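Alpha-L-arabinofuranosidase B (Aspergillus kawachii, PDB 6SXT) hydrolyses terminal non-reducing alpha-L-arabinofuranosyl residues from arabinoxylan, L-arabinan and arabinogalactan, helping to break down plant hemicellulose. Local coordinates at residues Y347-D352 against E370-T375; Y343-I348 against T357-D362; C5-A10 against D302-S307; E143-Y148 against G293-G298. One frame throughout, in Å; residues are numbered along the deposited sequence.

How the interactions relate
Interactions 1 and 2 lie in the C-terminal arabinose-binding domain, and interactions 3 and 4 in the catalytic domain. Interactions 1 and 2 share Tyr-347 and Ile-348 on strand 346-351, and their centres are about 10 Å apart. Ala-372 CB of the first meets Val-360 CG2 of the second at 3.9 Å. The centres of interactions 3 and 4 are about 11 Å apart, with Tyr-8 and Cys-5 packed on Tyr-148, Val-294 and Thr-296. The nearest atoms of interactions 1 and 4 are about 37 Å apart. Thr-357 of interaction 2 lies about 3 Å, side chain to side chain, from the arabinose-site residue Leu-452. In interaction 4, the Glu-145 side chain is about 12 Å from that of the nucleophile Glu-205.

Interaction 1 (Y347-D352 against E370-T375); sequences YIAHTD and EEASWT
The contact belongs to the beta-trefoil arabinose-binding domain, where strand 346-351 of the hairpin with strand 354-359 passes over the turn between helix 366-371 and strand 374-378. A direct hydrogen bond joins the indole of Trp-374 to the strand. Its NE1 donates to Ile-348 O at 3.0 Å and is almost straight, at 176°. The oxygen lies in the indole plane, whereas the donor stands well above the carbonyl plane. A water gives a second bond to Ile-348 O and also donates to Ala-372 O, so it bridges strand and turn. Ala-372 CA adds a CA-H...O contact to Ile-348 O at 3.4 Å. A matching one runs from Ala-349 CA to Glu-371 O at 3.2 Å.

His-350 has the most surface buried here. Its chi1 of 70° sets CG between the backbone N and the carbonyl carbon, and the ring comes down beside Glu-371. Glu-371 CG sits over one ring face, 3.9 Å from the centroid of the His-350 ring, in a CH-pi contact. The Glu-371 chain crosses the histidine at about a right angle. Trp-374 also meets the ring, obliquely: its CH2 is 3.8 Å from His-350 CD2. The imidazole is held at both nitrogens: ND1 donates to Asp-352 O at 2.7 Å, on a lone pair of that carbonyl, and NE2 bonds Asp-392. These two bonds fix the rotation of the ring.

Around this buried contact, Ile-348 pairs by backbone with Leu-336 of strand 333-338. Trp-374 pairs with Val-334 of the same strand, and its side chain touches Ser-390 of strand 386-390.

Interaction 2 (Y343-I348 against T357-D362); sequences YTTRYI and TQVVDD. With SO4 (sulfate ion), chain R.
Arg-346, Thr-357 and Tyr-347 carry most of the surface buried between the two strands of the hairpin 346-351 and 354-359. Arg-346 grips Thr-357 side-on with two nitrogens. NE donates to Thr-357 OG1 at 3.0 Å, with the oxygen close to the guanidinium plane. NH1 donates to Thr-357 O at 2.9 Å, from above the carbonyl plane. The arginine chain is bent at chi3 (76°), which brings NE and NH1 onto Thr-357; the two side chains cross at about a right angle. One face of the group lies over Val-359 N. At its NH1/NH2 edge, close to the guanidinium plane, a sulfate, probably from the crystallisation liquor, accepts NH1 at O3 (3.0 Å) and NH2 at O2 (3.1 Å). NH1 therefore bonds both the protein and the ion.

Thr-357 has OG1 between its backbone N and carbonyl carbon (chi1 71°), facing the arginine chain. Tyr-347 and Gln-358 form the antiparallel hydrogen-bonded pair: Tyr-347 N to Gln-358 O is 2.8 Å and Gln-358 N to Tyr-347 O is 3.0 Å. The tyrosine ring extends to Val-360, with CD1 4.0 Å from Val-360 CB. A water donates to Thr-345 O and Val-360 O, continuing the link where the strands separate.

The Tyr-347 hydroxyl bonds Glu-478, and its ring meets Phe-481 edge-to-face. Val-360 and Gln-358 touch Leu-368 of helix 366-371. Tyr-347 touches Ser-335 and Arg-337 of strand 333-338, and Thr-357 its Val-338.

Interaction 3 (C5-A10 against D302-S307); sequences CDIYEA and DDTENS
Apolar packing makes up the direct contact between helix 4-10 and the first turns of helix 302-315, with Ile-7 and Thr-304 covering the most surface. The short segments run nearly antiparallel, their axes at 163° and 9.1 Å apart at closest approach. Ile-7 points its CB at the other helix. Its CG2 meets Ser-307 CB at 3.5 Å and comes equally close to the carbonyl oxygen of Thr-304. Its CD1 reaches further along the helix, to 3.7 Å from Ser-307 O. Tyr-8 lies beside it. Thr-304 CG2, anti to the backbone N, reaches across to Tyr-8 CD1 at 3.5 Å. The methyl approaches the ring obliquely.

Water-mediated bonds make up the polar part. One water donates to Ile-7 O at 2.8 Å and is also bonded to Thr-304 OG1, at a longer 3.2 Å. Thr-304 OG1 has a second partner in Ser-301. Another water accepts from Tyr-8 OH at 2.8 Å and donates to Glu-305 OE2 at 2.7 Å. The other carboxylate oxygen of Glu-305 forms salt bridges with Lys-233 and Arg-242.

In the same helix as Ile-7, Cys-5 is joined to Cys-15 by a disulfide, which ties helix 4-10 to strand 15-20. The chemistry implies a close, mainly apolar helix interface in the catalytic domain. Two waters link polar atoms of the two helices, and the charge of Glu-305 is probably balanced by the two basic residues.

Interaction 4 (E143-Y148 against G293-G298); sequences EAEGMY and GVMTSG
Tyr-148 and Val-294 form an antiparallel hydrogen-bonded pair between strands 145-152 and 288-296 of the catalytic domain's large sheet. Tyr-148 N to Val-294 O is 3.1 Å, and Val-294 N to Tyr-148 O is 3.0 Å. From Tyr-148 CB, chi1 of 82° puts CG between the backbone N and the carbonyl carbon, swinging the ring over the neighbouring strand. Gly-293 CA and Val-294 N lie over one ring face, toward its rim. CD1 meets Val-294 CG2 at 3.6 Å. CE1 lies against both valine methyls, CG1 and CG2. At the tip, OH bonds Glu-292.

Further along, Thr-296 N donates to Gly-146 O at 2.7 Å. Gly-146 N turns instead to Thr-296 OG1 at 2.8 Å, a bent bond of 137°. Gly-298 N to Ala-144 O continues the pairing. On the side with Met-147 and Met-295, Met-295 CE touches Glu-145 OE1 at 3.6 Å. A water joins that oxygen to Thr-296 O, and Asn-166 also bonds it.

Strand 227-235 flanks strand 145-152, and strand 15-20 flanks strand 288-296. Helices 4-10 and 302-315 cover the face carrying Tyr-148, through Tyr-8, Val-308 and Ile-312.

Interaction 1 (Y347-D352 against E370-T375)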
loop_
_atom_site.group_PDB
_atom_site.type_symbol
_atom_site.label_atom_id
_atom_site.label_comp_id
_atom_site.label_asym_id
_atom_site.label_seq_id
_atom_site.Cartn_x
_atom_site.Cartn_y
_atom_site.Cartn_z
ATOM N N TYR A 347 -13.366 -10.329 -27.557
ATOM C CA TYR A 347 -12.577 -11.070 -26.555
ATOM C C TYR A 347 -11.220 -10.404 -26.387
ATOM O O TYR A 347 -10.709 -9.735 -27.308
ATOM C CB TYR A 347 -12.359 -12.523 -26.969
ATOM C CG TYR A 347 -13.599 -13.356 -26.897
ATOM C CD1 TYR A 347 -14.532 -13.283 -27.928
ATOM C CD2 TYR A 347 -13.838 -14.244 -25.865
ATOM C CE1 TYR A 347 -15.686 -14.023 -27.911
ATOM C CE2 TYR A 347 -15.000 -14.999 -25.824
ATOM C CZ TYR A 347 -15.892 -14.935 -26.897
ATOM O OH TYR A 347 -17.055 -15.664 -26.845
ATOM N N ILE A 348 -10.616 -10.572 -25.192
ATOM C CA ILE A 348 -9.256 -10.075 -24.945
ATOM C C ILE A 348 -8.304 -10.932 -25.785
ATOM O O ILE A 348 -8.246 -12.167 -25.614
ATOM C CB ILE A 348 -8.866 -10.133 -23.444
ATOM C CG1 ILE A 348 -9.877 -9.318 -22.627
ATOM C CG2 ILE A 348 -7.430 -9.659 -23.281
ATOM C CD1 ILE A 348 -9.514 -9.173 -21.158
ATOM N N ALA A 349 -7.579 -10.241 -26.623
ATOM C CA ALA A 349 -6.622 -10.909 -27.518
ATOM C C ALA A 349 -5.346 -10.093 -27.548
ATOM O O ALA A 349 -5.117 -9.183 -26.694
ATOM C CB ALA A 349 -7.252 -11.046 -28.892
ATOM N N HIS A 350 -4.449 -10.352 -28.500
ATOM C CA HIS A 350 -3.277 -9.497 -28.616
ATOM C C HIS A 350 -2.818 -9.533 -30.086
ATOM O O HIS A 350 -3.114 -10.542 -30.772
ATOM C CB HIS A 350 -2.166 -9.897 -27.643
ATOM C CG HIS A 350 -1.525 -11.194 -27.998
ATOM N ND1 HIS A 350 -0.335 -11.211 -28.725
ATOM C CD2 HIS A 350 -1.870 -12.472 -27.734
ATOM C CE1 HIS A 350 0.002 -12.483 -28.893
ATOM N NE2 HIS A 350 -0.923 -13.283 -28.319
ATOM N N THR A 351 -2.159 -8.469 -30.455
ATOM C CA THR A 351 -1.426 -8.347 -31.759
ATOM C C THR A 351 0.013 -8.050 -31.385
ATOM O O THR A 351 0.303 -6.911 -30.945
ATOM C CB THR A 351 -2.015 -7.264 -32.646
ATOM O OG1 THR A 351 -3.416 -7.509 -32.740
ATOM C CG2 THR A 351 -1.363 -7.310 -34.020
ATOM N N ASP A 352 0.864 -9.059 -31.420
ATOM C CA ASP A 352 2.229 -8.996 -30.859
ATOM C C ASP A 352 2.123 -8.483 -29.402
ATOM O O ASP A 352 1.382 -9.117 -28.652
ATOM C CB ASP A 352 3.127 -8.181 -31.787
ATOM C CG ASP A 352 3.298 -8.970 -33.097
ATOM O OD1 ASP A 352 3.362 -10.203 -33.019
ATOM O OD2 ASP A 352 3.326 -8.307 -34.119
ATOM N N GLU A 370 -5.744 -18.516 -30.866
ATOM C CA GLU A 370 -4.663 -18.694 -29.880
ATOM C C GLU A 370 -4.386 -17.358 -29.175
ATOM O O GLU A 370 -4.054 -17.382 -27.946
ATOM C CB GLU A 370 -3.383 -19.209 -30.541
ATOM C CG GLU A 370 -3.483 -20.605 -31.073
ATOM C CD GLU A 370 -2.136 -20.975 -31.699
ATOM O OE1 GLU A 370 -1.150 -20.259 -31.468
ATOM O OE2 GLU A 370 -2.088 -22.017 -32.422
ATOM N N GLU A 371 -4.406 -16.246 -29.888
ATOM C CA GLU A 371 -4.157 -14.891 -29.335
ATOM C C GLU A 371 -5.275 -14.504 -28.340
ATOM O O GLU A 371 -5.026 -13.628 -27.494
ATOM C CB GLU A 371 -4.027 -13.885 -30.449
ATOM C CG GLU A 371 -2.719 -14.099 -31.236
ATOM C CD GLU A 371 -2.688 -13.338 -32.539
ATOM O OE1 GLU A 371 -3.769 -12.971 -33.079
ATOM O OE2 GLU A 371 -1.584 -13.142 -33.032
ATOM N N ALA A 372 -6.431 -15.120 -28.468
ATOM C CA ALA A 372 -7.593 -14.871 -27.562
ATOM C C ALA A 372 -7.700 -15.966 -26.511
ATOM O O ALA A 372 -8.791 -16.098 -25.910
ATOM C CB ALA A 372 -8.835 -14.787 -28.369
ATOM N N SER A 373 -6.667 -16.778 -26.335
ATOM C CA SER A 373 -6.674 -17.869 -25.348
ATOM C C SER A 373 -5.531 -17.648 -24.373
ATOM O O SER A 373 -4.418 -17.260 -24.784
ATOM C CB SER A 373 -6.620 -19.244 -26.010
ATOM O OG SER A 373 -7.741 -19.364 -26.845
ATOM N N TRP A 374 -5.783 -17.899 -23.080
ATOM C CA TRP A 374 -4.861 -17.527 -21.979
ATOM C C TRP A 374 -4.766 -18.668 -20.984
ATOM O O TRP A 374 -5.807 -19.156 -20.504
ATOM C CB TRP A 374 -5.375 -16.238 -21.322
ATOM C CG TRP A 374 -5.497 -15.097 -22.283
ATOM C CD1 TRP A 374 -6.607 -14.712 -22.976
ATOM C CD2 TRP A 374 -4.420 -14.312 -22.790
ATOM N NE1 TRP A 374 -6.315 -13.664 -23.790
ATOM C CE2 TRP A 374 -4.975 -13.411 -23.716
ATOM C CE3 TRP A 374 -3.054 -14.246 -22.501
ATOM C CZ2 TRP A 374 -4.211 -12.443 -24.358
ATOM C CZ3 TRP A 374 -2.296 -13.312 -23.154
ATOM C CH2 TRP A 374 -2.873 -12.424 -24.073
ATOM N N THR A 375 -3.574 -19.126 -20.696
ATOM C CA THR A 375 -3.298 -20.111 -19.651
ATOM C C THR A 375 -3.197 -19.336 -18.324
ATOM O O THR A 375 -2.358 -18.460 -18.198
ATOM C CB THR A 375 -2.033 -20.904 -19.915
ATOM O OG1 THR A 375 -2.124 -21.446 -21.257
ATOM C CG2 THR A 375 -1.878 -21.998 -18.879
HETATM O O HOH W 1 -9.858 -13.998 -24.605
#

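Interaction 2 (Y343-I348 against T357-D362)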
loop_
_atom_site.group_PDB
_atom_site.type_symbol
_atom_site.label_atom_id
_atom_site.label_comp_id
_atom_site.label_asym_id
_atom_site.label_seq_id
_atom_site.Cartn_x
_atom_site.Cartn_y
_atom_site.Cartn_z
ATOM N N TYR A 343 -20.123 -4.302 -27.706
ATOM C CA TYR A 343 -18.776 -4.899 -27.836
ATOM C C TYR A 343 -18.802 -6.343 -27.367
ATOM O O TYR A 343 -17.721 -6.978 -27.184
ATOM C CB TYR A 343 -17.756 -4.032 -27.089
ATOM C CG TYR A 343 -17.734 -2.589 -27.485
ATOM C CD1 TYR A 343 -18.582 -1.668 -26.886
ATOM C CD2 TYR A 343 -16.907 -2.136 -28.491
ATOM C CE1 TYR A 343 -18.571 -0.335 -27.262
ATOM C CE2 TYR A 343 -16.867 -0.804 -28.872
ATOM C CZ TYR A 343 -17.740 0.089 -28.280
ATOM O OH TYR A 343 -17.704 1.403 -28.626
ATOM N N THR A 344 -19.975 -6.940 -27.202
ATOM C CA THR A 344 -20.134 -8.220 -26.494
ATOM C C THR A 344 -19.682 -9.429 -27.332
ATOM O O THR A 344 -19.705 -10.519 -26.770
ATOM C CB THR A 344 -21.565 -8.423 -25.965
ATOM O OG1 THR A 344 -22.474 -8.425 -27.062
ATOM C CG2 THR A 344 -22.021 -7.330 -25.017
ATOM N N THR A 345 -19.314 -9.256 -28.616
ATOM C CA THR A 345 -18.756 -10.378 -29.417
ATOM C C THR A 345 -17.228 -10.285 -29.420
ATOM O O THR A 345 -16.576 -11.129 -30.046
ATOM C CB THR A 345 -19.299 -10.389 -30.865
ATOM O OG1 THR A 345 -18.841 -9.217 -31.518
ATOM C CG2 THR A 345 -20.808 -10.417 -30.878
ATOM N N ARG A 346 -16.647 -9.349 -28.667
ATOM C CA ARG A 346 -15.175 -9.173 -28.616
ATOM C C ARG A 346 -14.599 -9.909 -27.419
ATOM O O ARG A 346 -15.268 -10.069 -26.360
ATOM C CB ARG A 346 -14.738 -7.718 -28.577
ATOM C CG ARG A 346 -15.375 -6.856 -29.659
ATOM C CD ARG A 346 -14.898 -5.448 -29.685
ATOM N NE ARG A 346 -13.578 -5.273 -30.251
ATOM C CZ ARG A 346 -13.352 -5.039 -31.552
ATOM N NH1 ARG A 346 -12.129 -4.899 -32.000
ATOM N NH2 ARG A 346 -14.369 -4.940 -32.382
ATOM N N TYR A 347 -13.366 -10.329 -27.557
ATOM C CA TYR A 347 -12.577 -11.070 -26.555
ATOM C C TYR A 347 -11.220 -10.404 -26.387
ATOM O O TYR A 347 -10.709 -9.735 -27.308
ATOM C CB TYR A 347 -12.359 -12.523 -26.969
ATOM C CG TYR A 347 -13.599 -13.356 -26.897
ATOM C CD1 TYR A 347 -14.532 -13.283 -27.928
ATOM C CD2 TYR A 347 -13.838 -14.244 -25.865
ATOM C CE1 TYR A 347 -15.686 -14.023 -27.911
ATOM C CE2 TYR A 347 -15.000 -14.999 -25.824
ATOM C CZ TYR A 347 -15.892 -14.935 -26.897
ATOM O OH TYR A 347 -17.055 -15.664 -26.845
ATOM N N ILE A 348 -10.616 -10.572 -25.192
ATOM C CA ILE A 348 -9.256 -10.075 -24.945
ATOM C C ILE A 348 -8.304 -10.932 -25.785
ATOM O O ILE A 348 -8.246 -12.167 -25.614
ATOM C CB ILE A 348 -8.866 -10.133 -23.444
ATOM C CG1 ILE A 348 -9.877 -9.318 -22.627
ATOM C CG2 ILE A 348 -7.430 -9.659 -23.281
ATOM C CD1 ILE A 348 -9.514 -9.173 -21.158
ATOM N N THR A 357 -8.950 -5.902 -27.802
ATOM C CA THR A 357 -10.129 -6.738 -27.964
ATOM C C THR A 357 -10.385 -6.871 -29.475
ATOM O O THR A 357 -10.156 -5.895 -30.191
ATOM C CB THR A 357 -11.355 -6.236 -27.209
ATOM O OG1 THR A 357 -11.824 -5.066 -27.871
ATOM C CG2 THR A 357 -11.036 -5.934 -25.746
ATOM N N GLN A 358 -10.849 -8.046 -29.814
ATOM C CA GLN A 358 -11.212 -8.412 -31.198
ATOM C C GLN A 358 -12.422 -9.323 -31.157
ATOM O O GLN A 358 -12.605 -10.156 -30.249
ATOM C CB GLN A 358 -9.994 -9.087 -31.836
ATOM C CG GLN A 358 -8.806 -8.172 -31.977
ATOM C CD GLN A 358 -7.668 -8.822 -32.744
ATOM O OE1 GLN A 358 -7.837 -9.203 -33.912
ATOM N NE2 GLN A 358 -6.507 -8.946 -32.125
ATOM N N VAL A 359 -13.221 -9.253 -32.219
ATOM C CA VAL A 359 -14.283 -10.228 -32.484
ATOM C C VAL A 359 -13.578 -11.553 -32.735
ATOM O O VAL A 359 -12.670 -11.623 -33.594
ATOM C CB VAL A 359 -15.166 -9.823 -33.688
ATOM C CG1 VAL A 359 -16.178 -10.911 -34.002
ATOM C CG2 VAL A 359 -15.832 -8.469 -33.490
ATOM N N VAL A 360 -13.983 -12.555 -32.006
ATOM C CA VAL A 360 -13.467 -13.923 -32.154
ATOM C C VAL A 360 -14.672 -14.851 -32.169
ATOM O O VAL A 360 -15.542 -14.764 -31.279
ATOM C CB VAL A 360 -12.422 -14.334 -31.111
ATOM C CG1 VAL A 360 -11.804 -15.674 -31.476
ATOM C CG2 VAL A 360 -11.348 -13.271 -30.938
ATOM N N ASP A 361 -14.758 -15.712 -33.170
ATOM C CA ASP A 361 -15.801 -16.752 -33.175
ATOM C C ASP A 361 -15.246 -18.017 -33.820
ATOM O O ASP A 361 -14.029 -18.099 -34.082
ATOM C CB ASP A 361 -17.064 -16.223 -33.851
ATOM C CG ASP A 361 -16.870 -15.804 -35.293
ATOM O OD1 ASP A 361 -16.010 -16.399 -35.982
ATOM O OD2 ASP A 361 -17.526 -14.855 -35.706
ATOM N N ASP A 362 -16.093 -19.022 -33.969
ATOM C CA ASP A 362 -15.629 -20.342 -34.457
ATOM C C ASP A 362 -14.999 -20.205 -35.860
ATOM O O ASP A 362 -14.173 -21.062 -36.187
ATOM C CB ASP A 362 -16.769 -21.364 -34.434
ATOM C CG ASP A 362 -16.295 -22.788 -34.702
ATOM O OD1 ASP A 362 -15.435 -23.288 -33.934
ATOM O OD2 ASP A 362 -16.760 -23.374 -35.704
HETATM S S SO4 R . -12.772 -3.965 -35.527
HETATM O O1 SO4 R . -12.539 -3.775 -36.939
HETATM O O2 SO4 R . -13.633 -5.113 -35.338
HETATM O O3 SO4 R . -11.480 -4.163 -34.857
HETATM O O4 SO4 R . -13.429 -2.789 -35.000
HETATM O O HOH W 2 -17.749 -13.421 -31.059
#

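Interaction 3 (C5-A10 against D302-S307)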
loop_
_atom_site.group_PDB
_atom_site.type_symbol
_atom_site.label_atom_id
_atom_site.label_comp_id
_atom_site.label_asym_id
_atom_site.label_seq_id
_atom_site.Cartn_x
_atom_site.Cartn_y
_atom_site.Cartn_z
ATOM N N CYS A 5 -2.292 3.024 22.368
ATOM C CA CYS A 5 -2.175 4.418 22.868
ATOM C C CYS A 5 -2.487 4.493 24.371
ATOM O O CYS A 5 -1.946 5.388 25.016
ATOM C CB CYS A 5 -3.052 5.390 22.102
ATOM S SG CYS A 5 -2.346 5.599 20.413
ATOM N N ASP A 6 -3.254 3.552 24.910
ATOM C CA ASP A 6 -3.432 3.528 26.378
ATOM C C ASP A 6 -2.105 3.142 27.033
ATOM O O ASP A 6 -1.808 3.692 28.094
ATOM C CB ASP A 6 -4.534 2.546 26.746
ATOM C CG ASP A 6 -5.875 2.891 26.110
ATOM O OD1 ASP A 6 -6.344 4.041 26.303
ATOM O OD2 ASP A 6 -6.390 2.000 25.436
ATOM N N ILE A 7 -1.390 2.205 26.409
ATOM C CA ILE A 7 -0.071 1.730 26.904
ATOM C C ILE A 7 0.916 2.880 26.847
ATOM O O ILE A 7 1.622 3.148 27.843
ATOM C CB ILE A 7 0.376 0.506 26.127
ATOM C CG1 ILE A 7 -0.601 -0.641 26.359
ATOM C CG2 ILE A 7 1.803 0.097 26.458
ATOM C CD1 ILE A 7 -0.531 -1.756 25.404
ATOM N N TYR A 8 0.988 3.610 25.729
ATOM C CA TYR A 8 1.906 4.746 25.611
ATOM C C TYR A 8 1.549 5.809 26.657
ATOM O O TYR A 8 2.464 6.373 27.294
ATOM C CB TYR A 8 1.893 5.360 24.211
ATOM C CG TYR A 8 2.737 4.631 23.208
ATOM C CD1 TYR A 8 4.112 4.610 23.315
ATOM C CD2 TYR A 8 2.188 3.994 22.097
ATOM C CE1 TYR A 8 4.909 3.992 22.355
ATOM C CE2 TYR A 8 2.980 3.366 21.127
ATOM C CZ TYR A 8 4.345 3.363 21.258
ATOM O OH TYR A 8 5.099 2.794 20.267
ATOM N N GLU A 9 0.260 6.053 26.889
ATOM C CA GLU A 9 -0.163 7.062 27.882
ATOM C C GLU A 9 0.309 6.608 29.270
ATOM O O GLU A 9 0.804 7.488 30.040
ATOM C CB GLU A 9 -1.673 7.196 27.839
ATOM C CG GLU A 9 -2.253 7.934 29.035
ATOM C CD GLU A 9 -1.827 9.362 29.168
ATOM O OE1 GLU A 9 -1.804 10.062 28.123
ATOM O OE2 GLU A 9 -1.682 9.809 30.351
ATOM N N ALA A 10 0.177 5.337 29.593
ATOM C CA ALA A 10 0.555 4.793 30.926
ATOM C C ALA A 10 2.069 4.934 31.116
ATOM O O ALA A 10 2.521 5.011 32.261
ATOM C CB ALA A 10 0.143 3.366 31.065
ATOM N N ASP A 302 11.661 1.027 26.495
ATOM C CA ASP A 302 11.601 -0.293 25.870
ATOM C C ASP A 302 10.387 -1.055 26.423
ATOM O O ASP A 302 9.741 -1.776 25.622
ATOM C CB ASP A 302 12.862 -1.152 26.032
ATOM C CG ASP A 302 14.061 -0.715 25.214
ATOM O OD1 ASP A 302 13.977 0.374 24.548
ATOM O OD2 ASP A 302 15.044 -1.465 25.182
ATOM N N ASP A 303 10.134 -0.941 27.724
ATOM C CA ASP A 303 9.020 -1.674 28.374
ATOM C C ASP A 303 7.692 -1.259 27.729
ATOM O O ASP A 303 6.862 -2.130 27.460
ATOM C CB ASP A 303 8.946 -1.376 29.869
ATOM C CG ASP A 303 7.934 -2.245 30.594
ATOM O OD1 ASP A 303 8.167 -3.475 30.679
ATOM O OD2 ASP A 303 6.927 -1.686 31.083
ATOM N N THR A 304 7.501 0.023 27.527
ATOM C CA THR A 304 6.224 0.532 26.943
ATOM C C THR A 304 6.076 -0.072 25.559
ATOM O O THR A 304 5.027 -0.604 25.235
ATOM C CB THR A 304 6.246 2.045 26.878
ATOM O OG1 THR A 304 6.214 2.558 28.218
ATOM C CG2 THR A 304 5.127 2.642 26.062
ATOM N N GLU A 305 7.110 0.016 24.732
ATOM C CA GLU A 305 7.056 -0.589 23.390
ATOM C C GLU A 305 6.823 -2.092 23.437
ATOM O O GLU A 305 6.084 -2.621 22.610
ATOM C CB GLU A 305 8.337 -0.281 22.640
ATOM C CG GLU A 305 8.430 1.179 22.267
ATOM C CD GLU A 305 9.797 1.509 21.692
ATOM O OE1 GLU A 305 10.805 0.903 22.173
ATOM O OE2 GLU A 305 9.868 2.351 20.763
ATOM N N ASN A 306 7.444 -2.800 24.384
ATOM C CA ASN A 306 7.236 -4.250 24.492
ATOM C C ASN A 306 5.749 -4.536 24.768
ATOM O O ASN A 306 5.241 -5.502 24.224
ATOM C CB ASN A 306 8.104 -4.826 25.604
ATOM C CG ASN A 306 9.598 -4.772 25.305
ATOM O OD1 ASN A 306 10.022 -4.650 24.147
ATOM N ND2 ASN A 306 10.411 -4.915 26.382
ATOM N N SER A 307 5.120 -3.729 25.588
ATOM C CA SER A 307 3.682 -3.905 25.929
ATOM C C SER A 307 2.861 -3.655 24.660
ATOM O O SER A 307 1.873 -4.354 24.423
ATOM C CB SER A 307 3.241 -3.035 27.069
ATOM O OG SER A 307 3.837 -3.537 28.281
HETATM O O HOH W 3 3.369 1.704 29.447
HETATM O O HOH W 4 7.692 3.605 19.827
#

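Interaction 4 (E143-Y148 against G293-G298)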
loop_
_atom_site.group_PDB
_atom_site.type_symbol
_atom_site.label_atom_id
_atom_site.label_comp_id
_atom_site.label_asym_id
_atom_site.label_seq_id
_atom_site.Cartn_x
_atom_site.Cartn_y
_atom_site.Cartn_z
ATOM N N GLU A 143 13.061 17.833 20.272
ATOM C CA GLU A 143 12.152 17.212 21.258
ATOM C C GLU A 143 12.047 15.698 21.001
ATOM O O GLU A 143 12.065 15.278 19.828
ATOM C CB GLU A 143 10.752 17.796 21.215
ATOM C CG GLU A 143 10.699 19.247 21.707
ATOM C CD GLU A 143 9.406 19.942 21.360
ATOM O OE1 GLU A 143 8.534 19.372 20.643
ATOM O OE2 GLU A 143 9.251 21.082 21.844
ATOM N N ALA A 144 11.830 14.974 22.088
ATOM C CA ALA A 144 11.725 13.516 22.038
ATOM C C ALA A 144 10.385 13.106 21.428
ATOM O O ALA A 144 9.341 13.674 21.721
ATOM C CB ALA A 144 11.903 12.928 23.384
ATOM N N GLU A 145 10.459 11.982 20.730
ATOM C CA GLU A 145 9.241 11.311 20.221
ATOM C C GLU A 145 9.506 9.819 20.048
ATOM O O GLU A 145 10.629 9.386 19.879
ATOM C CB GLU A 145 8.802 11.895 18.870
ATOM C CG GLU A 145 9.777 11.699 17.738
ATOM C CD GLU A 145 9.377 12.262 16.399
ATOM O OE1 GLU A 145 8.225 12.764 16.297
ATOM O OE2 GLU A 145 10.204 12.280 15.476
ATOM N N GLY A 146 8.419 9.079 19.992
ATOM C CA GLY A 146 8.443 7.704 19.474
ATOM C C GLY A 146 7.377 7.538 18.412
ATOM O O GLY A 146 6.532 8.409 18.234
ATOM N N MET A 147 7.464 6.431 17.712
ATOM C CA MET A 147 6.507 6.079 16.669
ATOM C C MET A 147 6.573 4.572 16.494
ATOM O O MET A 147 7.576 3.908 16.859
ATOM C CB MET A 147 6.766 6.819 15.376
ATOM C CG MET A 147 8.105 6.539 14.752
ATOM S SD MET A 147 8.633 7.863 13.611
ATOM C CE MET A 147 9.158 9.138 14.741
ATOM N N TYR A 148 5.505 4.007 15.947
ATOM C CA TYR A 148 5.582 2.636 15.413
ATOM C C TYR A 148 4.637 2.540 14.218
ATOM O O TYR A 148 3.730 3.382 14.086
ATOM C CB TYR A 148 5.262 1.531 16.442
ATOM C CG TYR A 148 3.791 1.247 16.668
ATOM C CD1 TYR A 148 3.058 1.943 17.597
ATOM C CD2 TYR A 148 3.122 0.300 15.901
ATOM C CE1 TYR A 148 1.703 1.723 17.771
ATOM C CE2 TYR A 148 1.776 0.068 16.064
ATOM C CZ TYR A 148 1.062 0.768 17.011
ATOM O OH TYR A 148 -0.293 0.569 17.176
ATOM N N GLY A 293 -0.443 2.687 13.077
ATOM C CA GLY A 293 0.775 3.321 13.580
ATOM C C GLY A 293 0.420 4.539 14.400
ATOM O O GLY A 293 -0.709 5.035 14.344
ATOM N N VAL A 294 1.425 5.013 15.127
ATOM C CA VAL A 294 1.262 6.192 15.984
ATOM C C VAL A 294 2.543 7.014 15.978
ATOM O O VAL A 294 3.614 6.490 15.674
ATOM C CB VAL A 294 0.874 5.846 17.413
ATOM C CG1 VAL A 294 -0.290 4.874 17.549
ATOM C CG2 VAL A 294 2.079 5.385 18.217
ATOM N N MET A 295 2.396 8.246 16.479
ATOM C CA MET A 295 3.530 9.096 16.908
ATOM C C MET A 295 3.210 9.566 18.316
ATOM O O MET A 295 2.033 9.779 18.654
ATOM C CB MET A 295 3.738 10.309 15.999
ATOM C CG MET A 295 4.129 9.875 14.593
ATOM S SD MET A 295 4.108 11.285 13.439
ATOM C CE MET A 295 5.442 12.296 14.112
ATOM N N THR A 296 4.248 9.642 19.136
ATOM C CA THR A 296 4.130 10.018 20.559
ATOM C C THR A 296 4.890 11.300 20.854
ATOM O O THR A 296 5.718 11.724 20.091
ATOM C CB THR A 296 4.603 8.918 21.510
ATOM O OG1 THR A 296 6.042 8.916 21.505
ATOM C CG2 THR A 296 4.081 7.557 21.158
ATOM N N SER A 297 4.552 11.887 21.996
ATOM C CA SER A 297 5.378 12.935 22.646
ATOM C C SER A 297 6.217 12.255 23.718
ATOM O O SER A 297 5.656 11.525 24.480
ATOM C CB SER A 297 4.475 14.009 23.215
ATOM O OG SER A 297 5.189 14.861 24.088
ATOM N N GLY A 298 7.497 12.515 23.787
ATOM C CA GLY A 298 8.374 11.845 24.737
ATOM C C GLY A 298 9.021 10.625 24.105
ATOM O O GLY A 298 8.530 10.074 23.102
HETATM O O HOH W 5 5.856 13.464 17.739
#